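Local coordinates for protein lysine specific cysteine protease (Porphyromonas gingivalis, PDB 3M1H) that cleaves proteins after lysine as a secreted protease, this chain being its K3 cleaved adhesin domain, a calcium-binding beta jelly roll from a region whose isolated adhesin domains are hemolytic in vitro, at residues A[55-60]-A[164-169]. Sequence-based numbering, arbitrary orientation.
Sequences YINFEG and DFFWIN. Unlike the reference sequence in segment 55-60: Tyr55 (reference His).
The rings of Tyr55 and Phe166 meet obliquely, Tyr55 CD2 lying 4.1 Å from Phe166 CD1, and each has a neighbour from its own segment over one face. Gly60 CA lies above the tyrosine ring toward its rim, while Trp167 CD1 sits 3.4 Å above the plane of the Phe166 ring, over its centre. Asn57 OD1 lies in plane at the tyrosine edge. At the indole edge, in plane, are Phe166 CD2 and a water that accepts from both Trp167 NE1 (3.1 Å) and Asn57 N, bridging the segments where NE1 is poorly angled for Tyr55 O.

Tyr55 runs alongside Asp164, its chi1 of -174° turning CG away from the backbone N and laying the ring beside the carboxylate, the two planes only 23° apart and CD1 3.3 Å from Asp164 OD1. That carboxylate forms a salt bridge with Arg133, which also makes a cation-pi contact with Tyr55; the tyrosine OH hydrogen-bonds to Ala131 O. The Asn57 side chain crosses that of Phe166 at about a right angle, OD1 3.7 Å from CE1, and OD1 accepts from Arg133 N. Ile56 adds a modest apolar contact, CG1 to Trp167 CZ2, and its side chain lies about 4 Å from that of Asn28, a calcium ligand, so the hairpin borders that site.

The one direct hydrogen bond between the segments runs from Tyr55 N to a lone pair of Phe166 O (3.2 Å), bent to 136° at the hydrogen. Within 55-60, Glu59 N and Gly60 N both donate to Ile56 O, a classic beta bulge closing the tight turn between strands 55-56 and 60-61. This small hairpin packs against the start of strand 167-177 of the jelly roll, which pairs antiparallel with strands 4-8, 50-53 and 79-87; Trp167 also rests on Ser51 and Ala53 of strand 50-53.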
loop_
_atom_site.group_PDB
_atom_site.type_symbol
_atom_site.label_atom_id
_atom_site.label_comp_id
_atom_site.label_asym_id
_atom_site.label_seq_id
_atom_site.Cartn_x
_atom_site.Cartn_y
_atom_site.Cartn_z
ATOM N N TYR A 55 8.357 -9.159 5.499
ATOM C CA TYR A 55 8.803 -10.024 6.602
ATOM C C TYR A 55 7.681 -10.174 7.585
ATOM O O TYR A 55 7.098 -9.166 7.973
ATOM C CB TYR A 55 10.037 -9.432 7.305
ATOM C CG TYR A 55 10.667 -10.305 8.370
ATOM C CD1 TYR A 55 11.792 -11.072 8.064
ATOM C CD2 TYR A 55 10.152 -10.362 9.665
ATOM C CE1 TYR A 55 12.387 -11.871 9.029
ATOM C CE2 TYR A 55 10.745 -11.167 10.659
ATOM C CZ TYR A 55 11.865 -11.933 10.310
ATOM O OH TYR A 55 12.455 -12.721 11.294
ATOM N N ILE A 56 7.380 -11.414 7.996
ATOM C CA ILE A 56 6.309 -11.697 8.933
ATOM C C ILE A 56 6.891 -12.350 10.179
ATOM O O ILE A 56 7.612 -13.360 10.059
ATOM C CB ILE A 56 5.223 -12.633 8.310
ATOM C CG1 ILE A 56 4.633 -11.971 7.076
ATOM C CG2 ILE A 56 4.127 -12.909 9.292
ATOM C CD1 ILE A 56 3.624 -12.788 6.287
ATOM N N ASN A 57 6.623 -11.780 11.342
ATOM C CA ASN A 57 7.112 -12.366 12.604
ATOM C C ASN A 57 6.618 -13.809 12.740
ATOM O O ASN A 57 5.509 -14.131 12.341
ATOM C CB ASN A 57 6.714 -11.533 13.819
ATOM C CG ASN A 57 7.576 -10.274 13.985
ATOM O OD1 ASN A 57 8.677 -10.168 13.457
ATOM N ND2 ASN A 57 7.048 -9.326 14.734
ATOM N N PHE A 58 7.497 -14.655 13.283
ATOM C CA PHE A 58 7.271 -16.102 13.482
ATOM C C PHE A 58 7.217 -16.882 12.165
ATOM O O PHE A 58 6.862 -18.066 12.189
ATOM C CB PHE A 58 6.020 -16.394 14.324
ATOM C CG PHE A 58 6.106 -15.911 15.770
ATOM C CD1 PHE A 58 6.562 -16.754 16.790
ATOM C CD2 PHE A 58 5.682 -14.640 16.114
ATOM C CE1 PHE A 58 6.613 -16.315 18.112
ATOM C CE2 PHE A 58 5.718 -14.185 17.443
ATOM C CZ PHE A 58 6.180 -15.019 18.445
ATOM N N GLU A 59 7.554 -16.245 11.038
ATOM C CA GLU A 59 7.585 -16.900 9.724
ATOM C C GLU A 59 8.874 -16.640 8.987
ATOM O O GLU A 59 9.578 -17.589 8.636
ATOM C CB GLU A 59 6.387 -16.501 8.861
ATOM C CG GLU A 59 5.075 -16.861 9.527
ATOM C CD GLU A 59 3.852 -16.601 8.661
ATOM O OE1 GLU A 59 4.017 -16.596 7.414
ATOM O OE2 GLU A 59 2.739 -16.408 9.239
ATOM N N GLY A 60 9.190 -15.366 8.750
ATOM C CA GLY A 60 10.428 -14.980 8.114
ATOM C C GLY A 60 10.190 -14.093 6.919
ATOM O O GLY A 60 9.072 -13.596 6.750
ATOM N N ASP A 164 12.658 -8.853 3.289
ATOM C CA ASP A 164 13.391 -8.876 4.543
ATOM C C ASP A 164 13.531 -7.537 5.238
ATOM O O ASP A 164 14.571 -7.238 5.826
ATOM C CB ASP A 164 14.771 -9.504 4.292
ATOM C CG ASP A 164 15.373 -10.136 5.530
ATOM O OD1 ASP A 164 14.691 -10.373 6.556
ATOM O OD2 ASP A 164 16.587 -10.417 5.426
ATOM N N PHE A 165 12.461 -6.731 5.216
ATOM C CA PHE A 165 12.368 -5.539 6.080
ATOM C C PHE A 165 11.249 -5.782 7.093
ATOM O O PHE A 165 11.456 -6.540 8.077
ATOM C CB PHE A 165 12.318 -4.240 5.253
ATOM C CG PHE A 165 13.618 -4.009 4.510
ATOM C CD1 PHE A 165 14.697 -3.462 5.174
ATOM C CD2 PHE A 165 13.768 -4.416 3.187
ATOM C CE1 PHE A 165 15.929 -3.282 4.510
ATOM C CE2 PHE A 165 14.996 -4.247 2.516
ATOM C CZ PHE A 165 16.076 -3.673 3.190
ATOM N N PHE A 166 10.057 -5.196 6.915
ATOM C CA PHE A 166 8.955 -5.588 7.769
ATOM C C PHE A 166 7.603 -5.439 7.048
ATOM O O PHE A 166 7.270 -6.297 6.282
ATOM C CB PHE A 166 9.028 -4.891 9.138
ATOM C CG PHE A 166 8.119 -5.477 10.171
ATOM C CD1 PHE A 166 8.148 -6.831 10.436
ATOM C CD2 PHE A 166 7.217 -4.689 10.890
ATOM C CE1 PHE A 166 7.334 -7.382 11.387
ATOM C CE2 PHE A 166 6.394 -5.240 11.860
ATOM C CZ PHE A 166 6.454 -6.608 12.109
ATOM N N TRP A 167 6.842 -4.368 7.281
ATOM C CA TRP A 167 5.597 -4.118 6.533
ATOM C C TRP A 167 5.576 -2.672 6.064
ATOM O O TRP A 167 6.207 -1.810 6.707
ATOM C CB TRP A 167 4.358 -4.348 7.396
ATOM C CG TRP A 167 4.115 -5.735 7.912
ATOM C CD1 TRP A 167 4.783 -6.407 8.889
ATOM C CD2 TRP A 167 3.060 -6.584 7.490
ATOM N NE1 TRP A 167 4.202 -7.651 9.115
ATOM C CE2 TRP A 167 3.153 -7.784 8.232
ATOM C CE3 TRP A 167 2.054 -6.458 6.518
ATOM C CZ2 TRP A 167 2.255 -8.826 8.052
ATOM C CZ3 TRP A 167 1.159 -7.496 6.347
ATOM C CH2 TRP A 167 1.284 -8.671 7.104
ATOM N N ILE A 168 4.901 -2.450 4.931
ATOM C CA ILE A 168 4.515 -1.126 4.433
ATOM C C ILE A 168 3.029 -0.906 4.773
ATOM O O ILE A 168 2.217 -1.831 4.656
ATOM C CB ILE A 168 4.839 -0.938 2.958
ATOM C CG1 ILE A 168 4.510 0.502 2.533
ATOM C CG2 ILE A 168 4.131 -1.929 2.055
ATOM C CD1 ILE A 168 5.160 0.851 1.165
ATOM N N ASN A 169 2.703 0.313 5.187
ATOM C CA ASN A 169 1.336 0.704 5.530
ATOM C C ASN A 169 0.836 1.830 4.636
ATOM O O ASN A 169 1.596 2.729 4.268
ATOM C CB ASN A 169 1.268 1.218 6.946
ATOM C CG ASN A 169 1.687 0.234 7.988
ATOM O OD1 ASN A 169 1.400 -0.941 7.894
ATOM N ND2 ASN A 169 2.325 0.728 9.032
HETATM O O HOH W 1 4.372 -9.735 11.374
#